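Local coordinates for ribosomal protein s2-related protein (Deinococcus radiodurans, PDB 2JH3), which probably acts as a sirohydrochlorin ferrochelatase of the CbiX-like chelatase superfamily and binds a 4Fe-4S cluster, at residues G77-T80 and E81-P85; S200-A204 and G205-L209; A362-R365 and L366-L370; H388-W392 and M393-R397. All coordinates share one frame; numbering follows the deposited sequence.

Interaction 1 (G77-T80 and E81-P85); sequences GYVT and ETVLP
The carbonyl oxygen of Tyr78 takes two backbone bonds at once, from Thr82 N at 2.8 Å and from Val83 N at 3.2 Å. The Val83 donor lies in the carbonyl plane and the Thr82 donor is tilted 30° from it, a forked grip that marks the wider pi-type turn early in this helix. With CG anti to the backbone N (chi1 -168°), the Tyr78 ring leans forward along the helix, and Thr82 CB makes a CH-pi contact over one face, 4.0 Å from the centroid. Gly77 is the N-cap; its N donates to Thr80 OG1 at 3.1 Å, one half of a capping box. Helix 78-88 belongs to the first CbiX domain of the chelatase fold and packs on strand 108-112, where Leu84 and Pro85 meet Tyr112. Pro85 has no N-H to offer, and the Thr80 carbonyl is instead hydrogen-bonded to the Tyr112 hydroxyl. Glu81 N bonds to Gly77 O at 2.9 Å, while Glu81 CG lies 3.2 Å from that same Gly77 O. Trimming Glu81 to an alanine here would remove CG and the carboxylate, and is likely to strip cover from the Gly77 carbonyl. Further along, Val79 CG1 meets Leu84 CD2 at 3.8 Å.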
loop_
_atom_site.group_PDB
_atom_site.type_symbol
_atom_site.label_atom_id
_atom_site.label_comp_id
_atom_site.label_asym_id
_atom_site.label_seq_id
_atom_site.Cartn_x
_atom_site.Cartn_y
_atom_site.Cartn_z
ATOM N N GLY A 77 -10.614 22.563 26.977
ATOM C CA GLY A 77 -9.346 23.218 26.779
ATOM C C GLY A 77 -9.217 23.538 25.309
ATOM O O GLY A 77 -10.213 23.615 24.587
ATOM N N TYR A 78 -7.987 23.736 24.888
ATOM C CA TYR A 78 -7.708 24.192 23.521
ATOM C C TYR A 78 -8.315 23.337 22.428
ATOM O O TYR A 78 -8.889 23.844 21.476
ATOM C CB TYR A 78 -6.199 24.277 23.359
ATOM C CG TYR A 78 -5.805 24.997 22.103
ATOM C CD1 TYR A 78 -6.024 26.386 21.964
ATOM C CD2 TYR A 78 -5.261 24.291 21.036
ATOM C CE1 TYR A 78 -5.641 27.046 20.759
ATOM C CE2 TYR A 78 -4.903 24.923 19.828
ATOM C CZ TYR A 78 -5.096 26.291 19.687
ATOM O OH TYR A 78 -4.702 26.898 18.488
ATOM N N VAL A 79 -8.230 22.029 22.581
ATOM C CA VAL A 79 -8.753 21.157 21.560
ATOM C C VAL A 79 -10.278 21.335 21.458
ATOM O O VAL A 79 -10.782 21.539 20.378
ATOM C CB VAL A 79 -8.373 19.698 21.770
ATOM C CG1 VAL A 79 -9.128 18.793 20.801
ATOM C CG2 VAL A 79 -6.860 19.502 21.616
ATOM N N THR A 80 -11.001 21.295 22.583
ATOM C CA THR A 80 -12.465 21.342 22.508
ATOM C C THR A 80 -13.031 22.765 22.235
ATOM O O THR A 80 -14.111 22.920 21.654
ATOM C CB THR A 80 -13.108 20.751 23.809
ATOM O OG1 THR A 80 -12.770 21.601 24.918
ATOM C CG2 THR A 80 -12.702 19.322 24.019
ATOM N N GLU A 81 -12.274 23.781 22.613
ATOM C CA GLU A 81 -12.619 25.202 22.487
ATOM C C GLU A 81 -12.142 25.873 21.160
ATOM O O GLU A 81 -12.784 26.807 20.640
ATOM C CB GLU A 81 -12.022 25.987 23.695
ATOM C CG GLU A 81 -12.698 25.533 25.040
ATOM C CD GLU A 81 -12.141 26.257 26.284
ATOM O OE1 GLU A 81 -12.617 25.955 27.408
ATOM O OE2 GLU A 81 -11.188 27.031 26.116
ATOM N N THR A 82 -10.998 25.429 20.660
ATOM C CA THR A 82 -10.431 25.998 19.435
ATOM C C THR A 82 -10.347 25.043 18.230
ATOM O O THR A 82 -10.899 25.361 17.165
ATOM C CB THR A 82 -9.132 26.696 19.798
ATOM O OG1 THR A 82 -9.480 27.736 20.748
ATOM C CG2 THR A 82 -8.408 27.274 18.569
ATOM N N VAL A 83 -9.767 23.873 18.404
ATOM C CA VAL A 83 -9.505 22.968 17.281
ATOM C C VAL A 83 -10.787 22.401 16.723
ATOM O O VAL A 83 -10.963 22.453 15.571
ATOM C CB VAL A 83 -8.559 21.817 17.699
ATOM C CG1 VAL A 83 -8.341 20.740 16.573
ATOM C CG2 VAL A 83 -7.189 22.380 18.178
ATOM N N LEU A 84 -11.657 21.793 17.544
ATOM C CA LEU A 84 -12.858 21.127 16.999
ATOM C C LEU A 84 -13.780 22.120 16.317
ATOM O O LEU A 84 -14.223 21.865 15.174
ATOM C CB LEU A 84 -13.597 20.248 18.043
ATOM C CG LEU A 84 -12.736 19.242 18.866
ATOM C CD1 LEU A 84 -13.544 18.362 19.812
ATOM C CD2 LEU A 84 -11.758 18.396 18.074
ATOM N N PRO A 85 -14.051 23.278 16.957
ATOM C CA PRO A 85 -14.867 24.316 16.339
ATOM C C PRO A 85 -14.298 24.844 15.019
ATOM O O PRO A 85 -15.031 24.986 14.069
ATOM C CB PRO A 85 -14.934 25.406 17.419
ATOM C CG PRO A 85 -14.702 24.720 18.632
ATOM C CD PRO A 85 -13.691 23.666 18.337
#

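Interaction 2 (S200-A204 and G205-L209)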
loop_
_atom_site.group_PDB
_atom_site.type_symbol
_atom_site.label_atom_id
_atom_site.label_comp_id
_atom_site.label_asym_id
_atom_site.label_seq_id
_atom_site.Cartn_x
_atom_site.Cartn_y
_atom_site.Cartn_z
ATOM N N SER A 200 1.496 8.481 49.097
ATOM C CA SER A 200 1.625 9.758 49.812
ATOM C C SER A 200 0.292 10.507 49.974
ATOM O O SER A 200 0.205 11.479 50.760
ATOM C CB SER A 200 2.585 10.684 49.080
ATOM O OG SER A 200 2.022 11.246 47.904
ATOM N N ARG A 201 -0.741 10.065 49.246
ATOM C CA ARG A 201 -2.043 10.726 49.264
ATOM C C ARG A 201 -3.150 9.817 49.776
ATOM O O ARG A 201 -4.314 10.089 49.584
ATOM C CB ARG A 201 -2.375 11.253 47.854
ATOM C CG ARG A 201 -1.673 12.569 47.483
ATOM C CD ARG A 201 -2.096 13.739 48.459
ATOM N NE ARG A 201 -1.551 15.005 47.974
ATOM C CZ ARG A 201 -0.299 15.402 48.184
ATOM N NH1 ARG A 201 0.515 14.633 48.901
ATOM N NH2 ARG A 201 0.155 16.553 47.663
ATOM N N VAL A 202 -2.811 8.727 50.427
ATOM C CA VAL A 202 -3.835 7.784 50.860
ATOM C C VAL A 202 -3.606 7.508 52.320
ATOM O O VAL A 202 -2.495 7.110 52.706
ATOM C CB VAL A 202 -3.771 6.455 50.078
ATOM C CG1 VAL A 202 -4.652 5.366 50.705
ATOM C CG2 VAL A 202 -4.169 6.675 48.648
ATOM N N GLU A 203 -4.663 7.721 53.106
ATOM C CA GLU A 203 -4.652 7.481 54.544
ATOM C C GLU A 203 -5.601 6.359 54.962
ATOM O O GLU A 203 -5.572 5.932 56.115
ATOM C CB GLU A 203 -4.973 8.773 55.270
ATOM C CG GLU A 203 -3.807 9.771 55.205
ATOM C CD GLU A 203 -4.256 11.230 55.163
ATOM O OE1 GLU A 203 -5.202 11.589 55.916
ATOM O OE2 GLU A 203 -3.656 12.027 54.386
ATOM N N ALA A 204 -6.423 5.867 54.043
ATOM C CA ALA A 204 -7.215 4.668 54.278
ATOM C C ALA A 204 -6.375 3.404 54.092
ATOM O O ALA A 204 -5.253 3.444 53.570
ATOM C CB ALA A 204 -8.426 4.634 53.312
ATOM N N GLY A 205 -6.933 2.271 54.496
ATOM C CA GLY A 205 -6.284 0.999 54.343
ATOM C C GLY A 205 -6.452 0.342 53.006
ATOM O O GLY A 205 -5.960 -0.768 52.806
ATOM N N GLN A 206 -7.207 0.982 52.107
ATOM C CA GLN A 206 -7.290 0.553 50.690
ATOM C C GLN A 206 -7.493 1.746 49.765
ATOM O O GLN A 206 -7.839 2.860 50.217
ATOM C CB GLN A 206 -8.424 -0.401 50.450
ATOM C CG GLN A 206 -8.206 -1.749 51.011
ATOM C CD GLN A 206 -9.051 -2.760 50.281
ATOM O OE1 GLN A 206 -10.271 -2.611 50.197
ATOM N NE2 GLN A 206 -8.399 -3.776 49.707
ATOM N N ALA A 207 -7.229 1.485 48.481
ATOM C CA ALA A 207 -7.355 2.503 47.430
ATOM C C ALA A 207 -7.887 1.889 46.144
ATOM O O ALA A 207 -7.655 0.713 45.866
ATOM C CB ALA A 207 -5.993 3.164 47.187
ATOM N N VAL A 208 -8.599 2.713 45.357
ATOM C CA VAL A 208 -9.069 2.339 43.997
ATOM C C VAL A 208 -8.671 3.453 42.956
ATOM O O VAL A 208 -8.888 4.653 43.172
ATOM C CB VAL A 208 -10.593 2.009 43.948
ATOM C CG1 VAL A 208 -11.420 3.196 44.416
ATOM C CG2 VAL A 208 -11.001 1.467 42.537
ATOM N N LEU A 209 -8.027 3.023 41.883
ATOM C CA LEU A 209 -7.592 3.959 40.885
ATOM C C LEU A 209 -8.577 3.929 39.698
ATOM O O LEU A 209 -8.820 2.884 39.095
ATOM C CB LEU A 209 -6.186 3.630 40.427
ATOM C CG LEU A 209 -5.612 4.510 39.336
ATOM C CD1 LEU A 209 -5.273 5.881 39.864
ATOM C CD2 LEU A 209 -4.393 3.876 38.802
#
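With chi1 at 169°, Val202 sets CG1 anti to its backbone N and CG2 beside that N, and the two methyls spread toward different parts of the strand start. CG2 of Val202 meets the methyl CB of Ala207 at 4.2 Å, while CG1 of Val202 comes to 4.1 Å from the Gln206 carbonyl oxygen. That same Gln206 O has a second methyl near it, Ala204 CB at 3.6 Å, so a single peptide oxygen is approached by side chains from two positions of the loop. These are loose van der Waals contacts. The turn is open: Ala204 O and Gln206 N are 3.5 Å apart, but the angle is too poor for a hydrogen bond. Ala204 is extended (psi 169°) and Gly205 nearly helical (psi -1°), which bends the chain back toward Val202 before it straightens into the strand. The segments lie in the second CbiX domain, at the end of the sheet where strand 207-211 begins. The loop arrives from strand 193-194, lays Ala204 on Thr144 and Ala171 and Val202 on Thr144 and Leu146, and so passes over strand 144-149. Strand 207-211 then enters the sheet between strands 144-149 and 241-243, with Ala207 paired through its backbone to Pro240 and His242.

Interaction 3 (A362-R365 and L366-L370)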
loop_
_atom_site.group_PDB
_atom_site.type_symbol
_atom_site.label_atom_id
_atom_site.label_comp_id
_atom_site.label_asym_id
_atom_site.label_seq_id
_atom_site.Cartn_x
_atom_site.Cartn_y
_atom_site.Cartn_z
ATOM N N ALA A 362 -33.139 -0.822 6.395
ATOM C CA ALA A 362 -33.070 0.221 7.363
ATOM C C ALA A 362 -31.631 0.434 7.794
ATOM O O ALA A 362 -31.311 1.486 8.221
ATOM C CB ALA A 362 -33.926 -0.118 8.633
ATOM N N ASP A 363 -30.795 -0.600 7.728
ATOM C CA ASP A 363 -29.391 -0.519 8.195
ATOM C C ASP A 363 -28.431 -0.151 7.047
ATOM O O ASP A 363 -27.255 0.046 7.278
ATOM C CB ASP A 363 -28.971 -1.836 8.779
ATOM C CG ASP A 363 -29.411 -2.034 10.252
ATOM O OD1 ASP A 363 -29.753 -1.027 10.923
ATOM O OD2 ASP A 363 -29.380 -3.209 10.697
ATOM N N LEU A 364 -28.876 -0.142 5.804
ATOM C CA LEU A 364 -27.953 0.069 4.672
ATOM C C LEU A 364 -27.171 1.357 4.737
ATOM O O LEU A 364 -25.949 1.372 4.503
ATOM C CB LEU A 364 -28.704 -0.011 3.300
ATOM C CG LEU A 364 -27.858 -0.020 1.990
ATOM C CD1 LEU A 364 -26.906 -1.148 1.944
ATOM C CD2 LEU A 364 -28.827 -0.098 0.749
ATOM N N ARG A 365 -27.858 2.462 5.042
ATOM C CA ARG A 365 -27.235 3.759 5.088
ATOM C C ARG A 365 -26.164 3.821 6.160
ATOM O O ARG A 365 -25.029 4.235 5.884
ATOM C CB ARG A 365 -28.266 4.832 5.337
ATOM C CG ARG A 365 -27.658 6.218 5.474
ATOM C CD ARG A 365 -28.668 7.315 5.403
ATOM N NE ARG A 365 -28.951 8.046 6.646
ATOM C CZ ARG A 365 -29.725 7.658 7.677
ATOM N NH1 ARG A 365 -30.283 6.433 7.771
ATOM N NH2 ARG A 365 -29.926 8.513 8.676
ATOM N N LEU A 366 -26.519 3.459 7.402
ATOM C CA LEU A 366 -25.464 3.429 8.466
ATOM C C LEU A 366 -24.332 2.503 8.123
ATOM O O LEU A 366 -23.227 2.835 8.337
ATOM C CB LEU A 366 -26.040 3.134 9.866
ATOM C CG LEU A 366 -25.064 3.309 11.062
ATOM C CD1 LEU A 366 -24.542 4.716 11.192
ATOM C CD2 LEU A 366 -25.758 2.842 12.384
ATOM N N GLY A 367 -24.616 1.330 7.591
ATOM C CA GLY A 367 -23.631 0.456 7.085
ATOM C C GLY A 367 -22.622 1.038 6.141
ATOM O O GLY A 367 -21.420 0.989 6.367
ATOM N N LEU A 368 -23.139 1.704 5.144
ATOM C CA LEU A 368 -22.322 2.358 4.132
ATOM C C LEU A 368 -21.655 3.614 4.613
ATOM O O LEU A 368 -20.538 3.871 4.201
ATOM C CB LEU A 368 -23.179 2.659 2.870
ATOM C CG LEU A 368 -23.212 1.798 1.585
ATOM C CD1 LEU A 368 -22.237 0.614 1.487
ATOM C CD2 LEU A 368 -24.520 1.384 1.153
ATOM N N GLU A 369 -22.309 4.377 5.495
ATOM C CA GLU A 369 -21.698 5.516 6.110
ATOM C C GLU A 369 -20.542 5.190 7.066
ATOM O O GLU A 369 -19.568 5.961 7.100
ATOM C CB GLU A 369 -22.704 6.373 6.861
ATOM C CG GLU A 369 -22.123 7.757 7.118
ATOM C CD GLU A 369 -22.223 8.620 5.862
ATOM O OE1 GLU A 369 -23.381 8.998 5.553
ATOM O OE2 GLU A 369 -21.203 8.893 5.185
ATOM N N LEU A 370 -20.630 4.112 7.843
ATOM C CA LEU A 370 -19.509 3.743 8.637
ATOM C C LEU A 370 -18.357 3.079 7.808
ATOM O O LEU A 370 -17.218 3.105 8.236
ATOM C CB LEU A 370 -19.957 2.822 9.787
ATOM C CG LEU A 370 -20.929 3.397 10.840
ATOM C CD1 LEU A 370 -21.376 2.364 11.840
ATOM C CD2 LEU A 370 -20.408 4.708 11.550
HETATM O O HOH W 1 -29.268 3.093 8.542
#
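Leu364 lays its CD1 methyl on CD2 of Leu368, 3.6 Å away, one helical turn further on. The two side chains run side by side and point the same way, and Leu364 CG also sits 3.7 Å from Leu368 CD2. Leu368 reaches this place by an unusual route: chi1 is -99° and chi2 -6°, nearly eclipsed, which suggests some strain in the side chain. Beneath the pair, Leu368 N donates to Leu364 O at 2.9 Å. Two steps earlier, past the intact bond from Gly367 N to Asp363 O, the ladder is broken: Ala362 O and Leu366 N are too far apart to bond; a water fills the step, donating to Ala362 O at 2.6 Å and accepting from Leu366 N at 3.0 Å. Helix 361-371 is part of the DR2241 stabilising domain and lies on its sheet, with Leu364 on Phe306 and Leu368 on Leu308 of strand 305-310, while helix 275-290 meets Leu368 through Leu284. Arg365 points elsewhere: its chain bends at chi3, and NH2 forms a salt bridge with Glu43 of the first CbiX domain. Glu369 lies a turn beyond Arg365, yet Arg365 NE and Glu369 OE1 stay 5.8 Å apart. Glu369 instead hydrogen-bonds through OE2 to Ala374 N, and its OE1 lies close to a carboxylate oxygen of Glu377, a crowding of like charge that may raise the pKa of one of the two acids.

Interaction 4 (H388-W392 and M393-R397); sequences HWTPW and MSTAR
The indole of Trp392 spreads forward along the helix so that the methyl of Ala396 nestles obliquely against it, 3.9 Å from Ala396 CB to Trp392 NE1. Two torsions put it there: CG is anti to the backbone N (chi1 161°), and chi2 of -90° stands the ring perpendicular to the CA-CB-CG plane. Below, Ala396 N donates to Trp392 O at 2.9 Å. Pro391 is the N-cap of helix 392-398; its ring rests CG against Ser394 CB at 3.9 Å, and its carbonyl takes a weak 3.4 Å bond from Thr395 N. Thr390 turns CG2 toward the helix, 3.8 Å from Ser394 OG and almost as near Thr395 OG1. Ala453 and the helix 455-467 residues Leu458 and Val461 also touch the Trp392 side chain, which is about 8 Å from the iron-sulfur cluster. A serine in place of Trp392 would probably open a gap between this helix start and helix 455-467, leaving the Ala396 methyl without its partner. One water donates to both Thr390 O and Thr395 OG1, at 2.8 Å and 2.9 Å. Since Thr395 OG1 accepts here, its proton is presumably left for Glu452 OE2, tying the helix start to the loop before Cys454, a cluster ligand.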
loop_
_atom_site.group_PDB
_atom_site.type_symbol
_atom_site.label_atom_id
_atom_site.label_comp_id
_atom_site.label_asym_id
_atom_site.label_seq_id
_atom_site.Cartn_x
_atom_site.Cartn_y
_atom_site.Cartn_z
ATOM N N HIS A 388 -18.089 21.390 -3.168
ATOM C CA HIS A 388 -17.095 22.457 -2.934
ATOM C C HIS A 388 -15.864 21.901 -2.285
ATOM O O HIS A 388 -15.957 20.998 -1.448
ATOM C CB HIS A 388 -17.660 23.655 -2.155
ATOM C CG HIS A 388 -18.682 24.424 -2.954
ATOM N ND1 HIS A 388 -18.456 24.808 -4.262
ATOM C CD2 HIS A 388 -19.978 24.737 -2.685
ATOM C CE1 HIS A 388 -19.559 25.361 -4.749
ATOM N NE2 HIS A 388 -20.493 25.343 -3.810
ATOM N N TRP A 389 -14.720 22.320 -2.801
ATOM C CA TRP A 389 -13.479 21.745 -2.395
ATOM C C TRP A 389 -12.785 22.876 -1.665
ATOM O O TRP A 389 -13.130 24.028 -1.838
ATOM C CB TRP A 389 -12.622 21.146 -3.577
ATOM C CG TRP A 389 -12.544 22.024 -4.731
ATOM C CD1 TRP A 389 -13.465 22.104 -5.764
ATOM C CD2 TRP A 389 -11.561 23.043 -4.984
ATOM N NE1 TRP A 389 -13.083 23.113 -6.636
ATOM C CE2 TRP A 389 -11.919 23.681 -6.193
ATOM C CE3 TRP A 389 -10.424 23.481 -4.303
ATOM C CZ2 TRP A 389 -11.191 24.753 -6.698
ATOM C CZ3 TRP A 389 -9.699 24.491 -4.812
ATOM C CH2 TRP A 389 -10.045 25.110 -6.004
ATOM N N THR A 390 -11.838 22.518 -0.820
ATOM C CA THR A 390 -11.065 23.489 -0.058
ATOM C C THR A 390 -9.609 23.453 -0.560
ATOM O O THR A 390 -8.989 22.411 -0.591
ATOM C CB THR A 390 -11.186 23.100 1.409
ATOM O OG1 THR A 390 -12.610 23.027 1.767
ATOM C CG2 THR A 390 -10.357 24.007 2.349
ATOM N N PRO A 391 -9.044 24.589 -0.991
ATOM C CA PRO A 391 -7.665 24.597 -1.470
ATOM C C PRO A 391 -6.661 24.275 -0.394
ATOM O O PRO A 391 -6.938 24.544 0.773
ATOM C CB PRO A 391 -7.457 26.063 -1.843
ATOM C CG PRO A 391 -8.414 26.736 -1.153
ATOM C CD PRO A 391 -9.614 25.929 -1.024
ATOM N N TRP A 392 -5.539 23.701 -0.774
ATOM C CA TRP A 392 -4.505 23.327 0.154
ATOM C C TRP A 392 -4.135 24.433 1.147
ATOM O O TRP A 392 -4.041 24.190 2.357
ATOM C CB TRP A 392 -3.242 22.879 -0.599
ATOM C CG TRP A 392 -2.087 22.922 0.275
ATOM C CD1 TRP A 392 -1.206 23.998 0.487
ATOM C CD2 TRP A 392 -1.692 21.908 1.180
ATOM N NE1 TRP A 392 -0.237 23.620 1.436
ATOM C CE2 TRP A 392 -0.536 22.372 1.884
ATOM C CE3 TRP A 392 -2.170 20.637 1.460
ATOM C CZ2 TRP A 392 0.096 21.612 2.823
ATOM C CZ3 TRP A 392 -1.521 19.889 2.406
ATOM C CH2 TRP A 392 -0.434 20.389 3.112
ATOM N N MET A 393 -3.909 25.657 0.673
ATOM C CA MET A 393 -3.375 26.684 1.596
ATOM C C MET A 393 -4.362 27.024 2.722
ATOM O O MET A 393 -4.005 27.332 3.853
ATOM C CB MET A 393 -2.988 27.959 0.821
ATOM C CG MET A 393 -1.567 28.505 1.233
ATOM S SD MET A 393 -1.043 28.328 3.005
ATOM C CE MET A 393 0.637 27.695 2.711
ATOM N N SER A 394 -5.636 26.971 2.410
ATOM C CA SER A 394 -6.636 27.085 3.412
ATOM C C SER A 394 -6.640 25.975 4.547
ATOM O O SER A 394 -6.702 26.279 5.762
ATOM C CB SER A 394 -7.970 27.200 2.669
ATOM O OG SER A 394 -8.935 27.250 3.632
ATOM N N THR A 395 -6.546 24.693 4.168
ATOM C CA THR A 395 -6.285 23.651 5.144
ATOM C C THR A 395 -5.055 23.927 5.958
ATOM O O THR A 395 -5.107 23.830 7.189
ATOM C CB THR A 395 -6.078 22.292 4.437
ATOM O OG1 THR A 395 -7.130 22.099 3.535
ATOM C CG2 THR A 395 -6.021 21.102 5.410
ATOM N N ALA A 396 -3.916 24.190 5.295
ATOM C CA ALA A 396 -2.632 24.353 5.972
ATOM C C ALA A 396 -2.687 25.490 7.020
ATOM O O ALA A 396 -2.171 25.339 8.124
ATOM C CB ALA A 396 -1.527 24.612 4.962
ATOM N N ARG A 397 -3.316 26.596 6.626
ATOM C CA ARG A 397 -3.469 27.789 7.470
ATOM C C ARG A 397 -4.321 27.552 8.726
ATOM O O ARG A 397 -4.108 28.256 9.715
ATOM C CB ARG A 397 -4.121 28.908 6.687
ATOM C CG ARG A 397 -3.192 29.737 5.890
ATOM C CD ARG A 397 -3.991 30.852 5.226
ATOM N NE ARG A 397 -4.281 32.040 6.038
ATOM C CZ ARG A 397 -3.373 32.934 6.457
ATOM N NH1 ARG A 397 -2.082 32.731 6.233
ATOM N NH2 ARG A 397 -3.751 34.010 7.147
HETATM O O HOH W 2 -7.136 20.939 0.921
#

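Overall arrangement
All four contacts are local, each within one unbroken stretch, so they follow one another along the chain and neither nest nor cross. From the N terminus, interaction 1 starts a helix of the first CbiX domain, and interaction 2 rounds a surface loop into a strand of the second, with nearest atoms about 22 Å apart. Interaction 3 comes much later, in the stabilising domain, and interaction 4 opens a helix of the cluster-binding domain. Although last in the chain, interaction 4 returns near the first: their centres are 19 Å apart, and Tyr78 makes a weak hydrogen bond to Thr400, just past helix 392-398. Interaction 2 is remote, its centre 52 Å from that of interaction 4.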